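Local coordinates for putative membrane anchored protein (Corynebacterium diphtheriae, PDB 3LSO) that is of unknown function but is predicted to be anchored in the membrane of the bacterium, with a probably extracellular, all-beta part that begins in an immunoglobulin-like (E-set) domain, at residues 375-379 against 397-402; 294-299 against 431-436; 223-227 against 239-244; 256-260 against 423-427. All coordinates share one frame; numbering follows the deposited sequence.

Contact 1: residues 375-379 against 397-402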
loop_
_atom_site.group_PDB
_atom_site.type_symbol
_atom_site.label_atom_id
_atom_site.label_comp_id
_atom_site.label_asym_id
_atom_site.label_seq_id
_atom_site.Cartn_x
_atom_site.Cartn_y
_atom_site.Cartn_z
ATOM N N SER B 375 48.552 26.100 -21.477
ATOM C CA SER B 375 48.572 26.858 -20.224
ATOM C C SER B 375 47.158 27.165 -19.864
ATOM O O SER B 375 46.280 27.280 -20.739
ATOM C CB SER B 375 49.285 28.180 -20.395
ATOM O OG SER B 375 50.544 27.982 -20.994
ATOM N N GLY B 376 46.911 27.289 -18.578
ATOM C CA GLY B 376 45.577 27.610 -18.185
ATOM C C GLY B 376 44.598 26.471 -18.284
ATOM O O GLY B 376 43.422 26.711 -18.141
ATOM N N TYR B 377 45.040 25.238 -18.523
ATOM C CA TYR B 377 44.178 24.088 -18.248
ATOM C C TYR B 377 44.683 23.475 -16.977
ATOM O O TYR B 377 45.887 23.273 -16.835
ATOM C CB TYR B 377 44.199 23.046 -19.370
ATOM C CG TYR B 377 43.472 23.502 -20.611
ATOM C CD1 TYR B 377 44.142 24.246 -21.577
ATOM C CD2 TYR B 377 42.131 23.216 -20.826
ATOM C CE1 TYR B 377 43.523 24.697 -22.714
ATOM C CE2 TYR B 377 41.490 23.673 -22.000
ATOM C CZ TYR B 377 42.213 24.414 -22.934
ATOM O OH TYR B 377 41.682 24.897 -24.108
ATOM N N TYR B 378 43.782 23.180 -16.047
ATOM C CA TYR B 378 44.207 22.695 -14.732
ATOM C C TYR B 378 44.168 21.177 -14.602
ATOM O O TYR B 378 43.142 20.561 -14.828
ATOM C CB TYR B 378 43.368 23.306 -13.597
ATOM C CG TYR B 378 43.312 24.823 -13.504
ATOM C CD1 TYR B 378 44.401 25.615 -13.856
ATOM C CD2 TYR B 378 42.168 25.454 -13.018
ATOM C CE1 TYR B 378 44.343 26.973 -13.761
ATOM C CE2 TYR B 378 42.106 26.846 -12.901
ATOM C CZ TYR B 378 43.193 27.582 -13.283
ATOM O OH TYR B 378 43.132 28.944 -13.195
ATOM N N ASP B 379 45.290 20.605 -14.182
ATOM C CA ASP B 379 45.458 19.167 -13.991
ATOM C C ASP B 379 44.662 18.726 -12.758
ATOM O O ASP B 379 44.952 19.188 -11.639
ATOM C CB ASP B 379 46.966 18.898 -13.782
ATOM C CG ASP B 379 47.349 17.424 -13.839
ATOM O OD1 ASP B 379 46.489 16.543 -13.632
ATOM O OD2 ASP B 379 48.546 17.147 -14.086
ATOM N N HIS B 397 37.572 19.830 -20.889
ATOM C CA HIS B 397 37.734 21.149 -20.316
ATOM C C HIS B 397 37.229 22.176 -21.304
ATOM O O HIS B 397 37.494 22.087 -22.489
ATOM C CB HIS B 397 39.206 21.431 -20.069
ATOM C CG HIS B 397 39.800 20.679 -18.922
ATOM N ND1 HIS B 397 39.986 19.318 -18.956
ATOM C CD2 HIS B 397 40.309 21.098 -17.740
ATOM C CE1 HIS B 397 40.555 18.926 -17.833
ATOM N NE2 HIS B 397 40.767 19.987 -17.081
ATOM N N SER B 398 36.524 23.180 -20.823
ATOM C CA SER B 398 36.056 24.231 -21.702
ATOM C C SER B 398 37.242 24.890 -22.394
ATOM O O SER B 398 38.314 25.054 -21.802
ATOM C CB SER B 398 35.309 25.262 -20.880
ATOM O OG SER B 398 35.104 26.432 -21.649
ATOM N N ASP B 399 37.073 25.274 -23.649
ATOM C CA ASP B 399 38.159 25.972 -24.326
ATOM C C ASP B 399 37.990 27.481 -24.262
ATOM O O ASP B 399 38.637 28.216 -24.992
ATOM C CB ASP B 399 38.355 25.471 -25.760
ATOM C CG ASP B 399 37.141 25.729 -26.660
ATOM O OD1 ASP B 399 36.039 26.091 -26.157
ATOM O OD2 ASP B 399 37.293 25.560 -27.893
ATOM N N THR B 400 37.110 27.940 -23.389
ATOM C CA THR B 400 37.042 29.364 -23.018
ATOM C C THR B 400 37.266 29.407 -21.512
ATOM O O THR B 400 37.922 28.523 -20.956
ATOM C CB THR B 400 35.681 29.973 -23.361
ATOM O OG1 THR B 400 34.665 29.115 -22.828
ATOM C CG2 THR B 400 35.499 30.056 -24.870
ATOM N N SER B 401 36.715 30.396 -20.831
ATOM C CA SER B 401 36.878 30.455 -19.402
ATOM C C SER B 401 36.232 29.261 -18.717
ATOM O O SER B 401 35.230 28.714 -19.197
ATOM C CB SER B 401 36.274 31.739 -18.850
ATOM O OG SER B 401 36.298 31.725 -17.429
ATOM N N TYR B 402 36.811 28.889 -17.579
ATOM C CA TYR B 402 36.242 27.892 -16.674
ATOM C C TYR B 402 35.009 28.417 -15.919
ATOM O O TYR B 402 34.452 27.713 -15.049
ATOM C CB TYR B 402 37.285 27.463 -15.627
ATOM C CG TYR B 402 38.343 26.476 -16.087
ATOM C CD1 TYR B 402 38.025 25.446 -16.950
ATOM C CD2 TYR B 402 39.659 26.569 -15.640
ATOM C CE1 TYR B 402 38.963 24.538 -17.361
ATOM C CE2 TYR B 402 40.599 25.655 -16.040
ATOM C CZ TYR B 402 40.240 24.641 -16.913
ATOM O OH TYR B 402 41.153 23.691 -17.339
#
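The ring of Y378 takes the ring of Y402 on one face: CE2 of Y402 sits above the plane, displaced toward the rim, and is 3.4 Å from CD2 of Y378. The two rings lie obliquely, with planes 47° and centroids 5.1 Å apart. The ring of Y377 is met at its edge, where its CD2 touches CB of H397 at 3.5 Å, and the two side chains run past each other in opposite directions. Farther along the same ring, CE2 of Y377 approaches the backbone O of S398, and its OH ends beside CA and CB of D399. The imidazole of H397 lies obliquely to this ring; with CG beside the backbone N (chi1 -73°), it turns NE2 toward O of Y378, to which it gives a weak hydrogen bond of 3.3 Å at the edge of the imidazole. Backbone N of Y378 points to the hydroxyl of Y402, although that oxygen is crowded in the model and its place is uncertain. Within 397-402, S398 OG accepts from N of T400, an ST turn where the strand gives way to loop. The loop 375-379 thus lies against the end of strand 394-398, whose H397 pairs with K362 of strand 361-366, while Y338 of strand 335-343 meets both Y378 and Y402 edge-to-face.

Contact 2: residues 294-299 against 431-436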
loop_
_atom_site.group_PDB
_atom_site.type_symbol
_atom_site.label_atom_id
_atom_site.label_comp_id
_atom_site.label_asym_id
_atom_site.label_seq_id
_atom_site.Cartn_x
_atom_site.Cartn_y
_atom_site.Cartn_z
ATOM N N GLU B 294 30.370 18.570 0.493
ATOM C CA GLU B 294 30.665 19.946 0.139
ATOM C C GLU B 294 30.344 20.264 -1.313
ATOM O O GLU B 294 30.531 21.395 -1.748
ATOM C CB GLU B 294 32.088 20.362 0.540
ATOM C CG GLU B 294 33.222 19.543 -0.063
ATOM C CD GLU B 294 33.466 18.179 0.618
ATOM O OE1 GLU B 294 32.661 17.734 1.494
ATOM O OE2 GLU B 294 34.492 17.548 0.250
ATOM N N ASP B 295 29.846 19.268 -2.047
ATOM C CA ASP B 295 29.269 19.478 -3.367
ATOM C C ASP B 295 27.862 20.120 -3.289
ATOM O O ASP B 295 26.828 19.442 -3.100
ATOM C CB ASP B 295 29.248 18.163 -4.113
ATOM C CG ASP B 295 29.113 18.340 -5.614
ATOM O OD1 ASP B 295 28.589 19.400 -6.056
ATOM O OD2 ASP B 295 29.533 17.401 -6.345
ATOM N N THR B 296 27.835 21.443 -3.415
ATOM C CA THR B 296 26.581 22.182 -3.374
ATOM C C THR B 296 25.735 21.935 -4.620
ATOM O O THR B 296 24.535 22.176 -4.629
ATOM C CB THR B 296 26.794 23.707 -3.222
ATOM O OG1 THR B 296 27.806 24.149 -4.141
ATOM C CG2 THR B 296 27.215 24.037 -1.846
ATOM N N ASP B 297 26.355 21.456 -5.678
ATOM C CA ASP B 297 25.613 21.241 -6.902
ATOM C C ASP B 297 24.778 19.975 -6.875
ATOM O O ASP B 297 24.742 19.274 -5.888
ATOM C CB ASP B 297 26.556 21.281 -8.084
ATOM C CG ASP B 297 27.276 22.576 -8.152
ATOM O OD1 ASP B 297 26.607 23.631 -8.008
ATOM O OD2 ASP B 297 28.505 22.543 -8.294
ATOM N N SER B 298 24.059 19.707 -7.942
ATOM C CA SER B 298 23.371 18.443 -8.010
ATOM C C SER B 298 23.396 17.945 -9.458
ATOM O O SER B 298 23.746 18.721 -10.350
ATOM C CB SER B 298 21.974 18.533 -7.377
ATOM O OG SER B 298 21.023 19.054 -8.279
ATOM N N TYR B 299 23.080 16.662 -9.661
ATOM C CA TYR B 299 23.288 15.989 -10.929
ATOM C C TYR B 299 22.050 15.249 -11.437
ATOM O O TYR B 299 21.191 14.808 -10.672
ATOM C CB TYR B 299 24.434 14.980 -10.781
ATOM C CG TYR B 299 25.698 15.593 -10.265
ATOM C CD1 TYR B 299 25.789 16.002 -8.957
ATOM C CD2 TYR B 299 26.806 15.761 -11.097
ATOM C CE1 TYR B 299 26.928 16.594 -8.471
ATOM C CE2 TYR B 299 27.975 16.362 -10.630
ATOM C CZ TYR B 299 28.020 16.776 -9.304
ATOM O OH TYR B 299 29.147 17.374 -8.780
HETATM N N MSE B 431 29.538 10.630 -13.019
HETATM C CA MSE B 431 30.225 11.821 -13.565
HETATM C C MSE B 431 31.462 12.083 -12.736
HETATM O O MSE B 431 31.400 12.077 -11.487
HETATM C CB MSE B 431 29.338 13.064 -13.525
HETATM C CG MSE B 431 29.747 14.166 -14.526
HETATM SE SE MSE B 431 28.530 15.674 -14.384
HETATM C CE MSE B 431 28.777 16.417 -16.123
ATOM N N GLY B 432 32.581 12.282 -13.422
ATOM C CA GLY B 432 33.810 12.790 -12.802
ATOM C C GLY B 432 33.720 14.316 -12.822
ATOM O O GLY B 432 33.288 14.889 -13.828
ATOM N N VAL B 433 34.064 14.984 -11.719
ATOM C CA VAL B 433 34.062 16.442 -11.717
ATOM C C VAL B 433 35.289 16.987 -11.030
ATOM O O VAL B 433 35.773 16.419 -10.054
ATOM C CB VAL B 433 32.831 17.026 -11.028
ATOM C CG1 VAL B 433 31.626 16.576 -11.728
ATOM C CG2 VAL B 433 32.745 16.528 -9.609
ATOM N N TYR B 434 35.778 18.107 -11.538
ATOM C CA TYR B 434 36.851 18.835 -10.891
ATOM C C TYR B 434 36.382 20.261 -11.058
ATOM O O TYR B 434 36.234 20.727 -12.211
ATOM C CB TYR B 434 38.180 18.590 -11.618
ATOM C CG TYR B 434 39.340 19.432 -11.173
ATOM C CD1 TYR B 434 39.539 19.738 -9.812
ATOM C CD2 TYR B 434 40.271 19.914 -12.101
ATOM C CE1 TYR B 434 40.623 20.530 -9.398
ATOM C CE2 TYR B 434 41.374 20.705 -11.697
ATOM C CZ TYR B 434 41.524 20.999 -10.352
ATOM O OH TYR B 434 42.580 21.737 -9.942
ATOM N N LYS B 435 36.118 20.934 -9.925
ATOM C CA LYS B 435 35.441 22.234 -9.926
ATOM C C LYS B 435 35.739 22.992 -8.663
ATOM O O LYS B 435 36.272 22.410 -7.709
ATOM C CB LYS B 435 33.928 22.034 -10.038
ATOM C CG LYS B 435 33.273 21.393 -8.821
ATOM C CD LYS B 435 31.887 20.897 -9.147
ATOM C CE LYS B 435 31.183 20.446 -7.880
ATOM N NZ LYS B 435 29.754 20.119 -8.127
ATOM N N TYR B 436 35.351 24.269 -8.642
ATOM C CA TYR B 436 35.513 25.167 -7.482
ATOM C C TYR B 436 36.903 25.761 -7.346
ATOM O O TYR B 436 37.899 25.107 -7.698
ATOM C CB TYR B 436 35.166 24.503 -6.143
ATOM C CG TYR B 436 33.746 24.037 -6.031
ATOM C CD1 TYR B 436 32.783 24.446 -6.952
ATOM C CD2 TYR B 436 33.360 23.195 -4.995
ATOM C CE1 TYR B 436 31.477 24.012 -6.851
ATOM C CE2 TYR B 436 32.046 22.766 -4.862
ATOM C CZ TYR B 436 31.107 23.175 -5.801
ATOM O OH TYR B 436 29.800 22.755 -5.693
#
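K435 carries its ammonium group into a cluster of two carboxylates and a phenol: NZ forms salt bridges to OD1 of D295, modelled at 2.5 Å, a length not to be trusted at this resolution, and to OD2 of D297 at 2.7 Å, and also donates to OH of Y299 at 2.9 Å. The lysine chain is extended beyond CG and meets D297 from the opposite direction while crossing D295 at about a right angle. On D297 OD2 the ammonium uses the anti lone pair, and the same oxygen accepts from OH of Y436, which comes from above the carboxylate plane (69° out of it). The Y436 hydroxyl in turn accepts from OG1 of T296, and CG of K435 rests over one face of the Y436 ring. OH of Y299 also lies near OD2 of D295, too close in the model to be relied on. Two buried acids facing one lysine should favour its charged form. This salt-bridge network joins two beta sheets: 294-299 leads into edge strand 298-303 of a four-stranded antiparallel sheet, and 431-436 ends strand 425-435 of the other. Toward M431 the contact becomes apolar. SE of this selenomethionine lies at the edge of the Y299 ring, 4.9 Å from its centroid, a Met-aromatic contact, and CG1 of V433 meets CE2 of the same ring at 3.8 Å. Elsewhere on D297, OD1 accepts from N of N331, and L328 of strand 321-329 packs against D297, Y299 and M431.

Contact 3: residues 223-227 against 239-244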
loop_
_atom_site.group_PDB
_atom_site.type_symbol
_atom_site.label_atom_id
_atom_site.label_comp_id
_atom_site.label_asym_id
_atom_site.label_seq_id
_atom_site.Cartn_x
_atom_site.Cartn_y
_atom_site.Cartn_z
HETATM N N MSE B 223 1.899 -12.247 22.089
HETATM C CA MSE B 223 3.324 -12.213 21.719
HETATM C C MSE B 223 3.938 -13.616 21.760
HETATM O O MSE B 223 4.665 -13.959 22.694
HETATM C CB MSE B 223 4.121 -11.226 22.600
HETATM C CG MSE B 223 5.575 -10.966 22.126
HETATM SE SE MSE B 223 6.893 -10.779 23.598
HETATM C CE MSE B 223 8.564 -11.127 22.601
ATOM N N ASP B 224 3.612 -14.439 20.770
ATOM C CA ASP B 224 4.112 -15.813 20.744
ATOM C C ASP B 224 4.720 -16.194 19.402
ATOM O O ASP B 224 5.633 -17.019 19.354
ATOM C CB ASP B 224 3.039 -16.831 21.186
ATOM C CG ASP B 224 1.628 -16.479 20.698
ATOM O OD1 ASP B 224 1.472 -16.068 19.528
ATOM O OD2 ASP B 224 0.667 -16.635 21.487
ATOM N N GLY B 225 4.236 -15.568 18.326
ATOM C CA GLY B 225 4.626 -15.921 16.968
ATOM C C GLY B 225 6.024 -15.511 16.535
ATOM O O GLY B 225 6.769 -14.875 17.291
ATOM N N LYS B 226 6.351 -15.879 15.294
ATOM C CA LYS B 226 7.652 -15.670 14.673
ATOM C C LYS B 226 7.479 -15.209 13.216
ATOM O O LYS B 226 6.417 -15.403 12.625
ATOM C CB LYS B 226 8.435 -16.987 14.690
ATOM C CG LYS B 226 9.377 -17.177 15.877
ATOM C CD LYS B 226 9.569 -18.667 16.246
ATOM C CE LYS B 226 10.826 -18.878 17.108
ATOM N NZ LYS B 226 10.605 -19.875 18.182
ATOM N N VAL B 227 8.522 -14.617 12.633
ATOM C CA VAL B 227 8.522 -14.266 11.203
ATOM C C VAL B 227 9.674 -14.913 10.435
ATOM O O VAL B 227 10.813 -14.883 10.885
ATOM C CB VAL B 227 8.562 -12.734 10.982
ATOM C CG1 VAL B 227 8.920 -12.389 9.542
ATOM C CG2 VAL B 227 7.227 -12.117 11.358
ATOM N N PRO B 239 13.457 -18.493 11.546
ATOM C CA PRO B 239 12.335 -17.586 11.859
ATOM C C PRO B 239 12.597 -16.743 13.113
ATOM O O PRO B 239 13.066 -17.271 14.136
ATOM C CB PRO B 239 11.163 -18.542 12.098
ATOM C CG PRO B 239 11.535 -19.798 11.407
ATOM C CD PRO B 239 13.025 -19.906 11.537
ATOM N N VAL B 240 12.286 -15.451 13.018
ATOM C CA VAL B 240 12.596 -14.464 14.056
ATOM C C VAL B 240 11.405 -14.200 15.004
ATOM O O VAL B 240 10.290 -13.991 14.540
ATOM C CB VAL B 240 13.051 -13.139 13.401
ATOM C CG1 VAL B 240 13.408 -12.101 14.461
ATOM C CG2 VAL B 240 14.239 -13.377 12.475
ATOM N N PRO B 241 11.631 -14.202 16.334
ATOM C CA PRO B 241 10.490 -13.921 17.209
ATOM C C PRO B 241 10.045 -12.466 17.099
ATOM O O PRO B 241 10.875 -11.593 16.853
ATOM C CB PRO B 241 11.039 -14.208 18.611
ATOM C CG PRO B 241 12.506 -14.078 18.492
ATOM C CD PRO B 241 12.858 -14.493 17.099
ATOM N N VAL B 242 8.749 -12.220 17.274
ATOM C CA VAL B 242 8.193 -10.872 17.198
ATOM C C VAL B 242 8.153 -10.249 18.579
ATOM O O VAL B 242 7.576 -10.831 19.496
ATOM C CB VAL B 242 6.759 -10.885 16.648
ATOM C CG1 VAL B 242 6.163 -9.497 16.715
ATOM C CG2 VAL B 242 6.733 -11.411 15.217
ATOM N N THR B 243 8.734 -9.059 18.717
ATOM C CA THR B 243 8.844 -8.378 20.017
ATOM C C THR B 243 7.519 -7.789 20.522
ATOM O O THR B 243 6.506 -7.828 19.826
ATOM C CB THR B 243 9.910 -7.264 19.980
ATOM O OG1 THR B 243 9.481 -6.218 19.099
ATOM C CG2 THR B 243 11.257 -7.819 19.492
ATOM N N GLU B 244 7.537 -7.258 21.744
ATOM C CA GLU B 244 6.387 -6.545 22.313
ATOM C C GLU B 244 6.013 -5.396 21.386
ATOM O O GLU B 244 4.846 -5.213 21.026
ATOM C CB GLU B 244 6.730 -5.988 23.699
ATOM C CG GLU B 244 6.901 -7.035 24.797
ATOM C CD GLU B 244 5.578 -7.458 25.432
ATOM O OE1 GLU B 244 4.609 -7.747 24.680
ATOM O OE2 GLU B 244 5.513 -7.513 26.687
#
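K226 and V227 pair with P241 and V240 in the antiparallel beta hairpin of strands 226-231 and 234-241, and here the contact is tight. V227 and V240 are a hydrogen-bonded pair: N of V227 gives to O of V240, and N of V240 returns a bond to O of V227, each 2.7 Å long. K226 and P241, the adjoining non-hydrogen-bonded pair, bring their CA atoms to 4.2 Å. One step further, the bond from N of V242 to O of G225 stretches to 3.3 Å and is weak, as the chains begin to part. On the face carrying V227, CG2 of V227 and CG2 of V242 meet at 4.0 Å, with A248 of strand 247-253 touching both valines. On the opposite face of the hairpin, exposed K226 lays CB and CG past P239 and P241, while its far end leads away. The loose side lies where 223-227 bows outward before its strand. Exposed selenomethionine M223 bridges the widening gap: with CG anti to the backbone N (chi1 -171°), its chain runs across to the backbone O of V242. Its SE crosses the side chain of E244, 3.9 Å from CG of that glutamate, and its CE reaches to 3.3 Å from the backbone O of V242.

Contact 4: residues 256-260 against 423-427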
loop_
_atom_site.group_PDB
_atom_site.type_symbol
_atom_site.label_atom_id
_atom_site.label_comp_id
_atom_site.label_asym_id
_atom_site.label_seq_id
_atom_site.Cartn_x
_atom_site.Cartn_y
_atom_site.Cartn_z
ATOM N N THR B 256 25.699 -9.982 -4.262
ATOM C CA THR B 256 25.684 -9.510 -5.649
ATOM C C THR B 256 24.620 -8.429 -5.808
ATOM O O THR B 256 23.600 -8.466 -5.120
ATOM C CB THR B 256 25.306 -10.673 -6.619
ATOM O OG1 THR B 256 24.058 -11.248 -6.220
ATOM C CG2 THR B 256 26.378 -11.777 -6.636
ATOM N N SER B 257 24.829 -7.482 -6.714
ATOM C CA SER B 257 23.796 -6.485 -6.988
ATOM C C SER B 257 22.602 -7.089 -7.760
ATOM O O SER B 257 22.708 -8.180 -8.337
ATOM C CB SER B 257 24.373 -5.228 -7.675
ATOM O OG SER B 257 24.745 -5.441 -9.018
ATOM N N GLY B 258 21.475 -6.370 -7.735
ATOM C CA GLY B 258 20.214 -6.764 -8.378
ATOM C C GLY B 258 18.975 -6.222 -7.655
ATOM O O GLY B 258 19.082 -5.692 -6.553
ATOM N N SER B 259 17.798 -6.329 -8.275
ATOM C CA SER B 259 16.547 -6.135 -7.549
ATOM C C SER B 259 16.368 -7.356 -6.698
ATOM O O SER B 259 16.203 -8.459 -7.214
ATOM C CB SER B 259 15.360 -6.002 -8.481
ATOM O OG SER B 259 15.438 -4.786 -9.182
ATOM N N LYS B 260 16.427 -7.161 -5.395
ATOM C CA LYS B 260 16.245 -8.240 -4.461
ATOM C C LYS B 260 14.815 -8.226 -3.937
ATOM O O LYS B 260 14.269 -7.166 -3.640
ATOM C CB LYS B 260 17.259 -8.101 -3.340
ATOM C CG LYS B 260 18.689 -7.959 -3.883
ATOM C CD LYS B 260 19.303 -9.307 -4.225
ATOM C CE LYS B 260 20.637 -9.144 -4.884
ATOM N NZ LYS B 260 21.097 -10.428 -5.499
ATOM N N ALA B 423 28.433 -9.382 -15.706
ATOM C CA ALA B 423 27.643 -10.154 -14.719
ATOM C C ALA B 423 26.282 -9.502 -14.398
ATOM O O ALA B 423 26.175 -8.269 -14.388
ATOM C CB ALA B 423 28.435 -10.326 -13.430
ATOM N N PRO B 424 25.248 -10.325 -14.117
ATOM C CA PRO B 424 23.943 -9.832 -13.679
ATOM C C PRO B 424 24.077 -8.803 -12.575
ATOM O O PRO B 424 24.984 -8.937 -11.751
ATOM C CB PRO B 424 23.288 -11.084 -13.106
ATOM C CG PRO B 424 23.794 -12.127 -13.937
ATOM C CD PRO B 424 25.244 -11.793 -14.180
ATOM N N GLY B 425 23.195 -7.794 -12.572
ATOM C CA GLY B 425 23.121 -6.827 -11.483
ATOM C C GLY B 425 22.689 -5.446 -11.940
ATOM O O GLY B 425 22.262 -5.274 -13.084
ATOM N N ILE B 426 22.810 -4.468 -11.036
ATOM C CA ILE B 426 22.447 -3.108 -11.298
ATOM C C ILE B 426 23.710 -2.234 -11.360
ATOM O O ILE B 426 24.606 -2.341 -10.525
ATOM C CB ILE B 426 21.516 -2.569 -10.216
ATOM C CG1 ILE B 426 20.157 -3.252 -10.276
ATOM C CG2 ILE B 426 21.295 -1.098 -10.425
ATOM C CD1 ILE B 426 19.210 -2.875 -9.132
ATOM N N TYR B 427 23.750 -1.341 -12.339
ATOM C CA TYR B 427 24.947 -0.624 -12.681
ATOM C C TYR B 427 24.491 0.799 -12.985
ATOM O O TYR B 427 23.379 0.974 -13.489
ATOM C CB TYR B 427 25.571 -1.252 -13.932
ATOM C CG TYR B 427 26.097 -2.686 -13.796
ATOM C CD1 TYR B 427 27.419 -2.942 -13.409
ATOM C CD2 TYR B 427 25.287 -3.774 -14.088
ATOM C CE1 TYR B 427 27.907 -4.252 -13.289
ATOM C CE2 TYR B 427 25.751 -5.086 -13.980
ATOM C CZ TYR B 427 27.059 -5.314 -13.581
ATOM O OH TYR B 427 27.508 -6.609 -13.485
#
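I426 and S257 bury most of this small interface, and G258 supplies the backbone against which the isoleucine rests. The hydroxyl of S257 reaches across to segment 423-427: OG lies between the backbone N and the carbonyl carbon (chi1 72°) and accepts a hydrogen bond from N of I426 at 3.0 Å, with an N-H...O angle of 148°. Reaching that amide takes OG past G425, whose CA is 3.3 Å away. The two glycines face each other at this point, CA of G258 lying 4.3 Å from CA of G425. I426 in turn extends CD1 to 3.7 Å from the carbonyl carbon of G258, lying along the backbone there, while P283 and V285 of strand 278-285 also touch its side chain. Strands 258-260 and 425-427 approach to 5.8 Å between axes at 124°, but they belong to different sheets, G258 pairing with V284 and G425 with I453. Nearby, S259 OG is hydrogen-bonded to OE1 of E452 of strand 440-453. A single N-H...O bond thus fixes the serine hydroxyl to the start of strand 425-435, and with I426 lying on glycine backbone, P283 and V285, the two sheets meet here through one polar bond and a small apolar patch.

In the fold
Strand 425-435 takes part in two contacts: its start makes contact 4 with the preceding sheet and its end contact 2, with centres 27 Å apart. Contact 1 lies on the same side of the molecule's centre, its own centre 17 Å from that of contact 2, and the two touch where Y434 CE2 comes within 3.6 Å of Y378 O. Both reach the sheet containing strand 335-343. Contact 3 is in the preceding domain, on the sheet that also holds strand 258-267 of contact 4; their nearest atoms are about 15 Å apart. Contact 4 therefore joins the sheet of contact 3 to that of contacts 1 and 2. Contacts 1 and 3 are the most distant pair, with centres 62 Å apart.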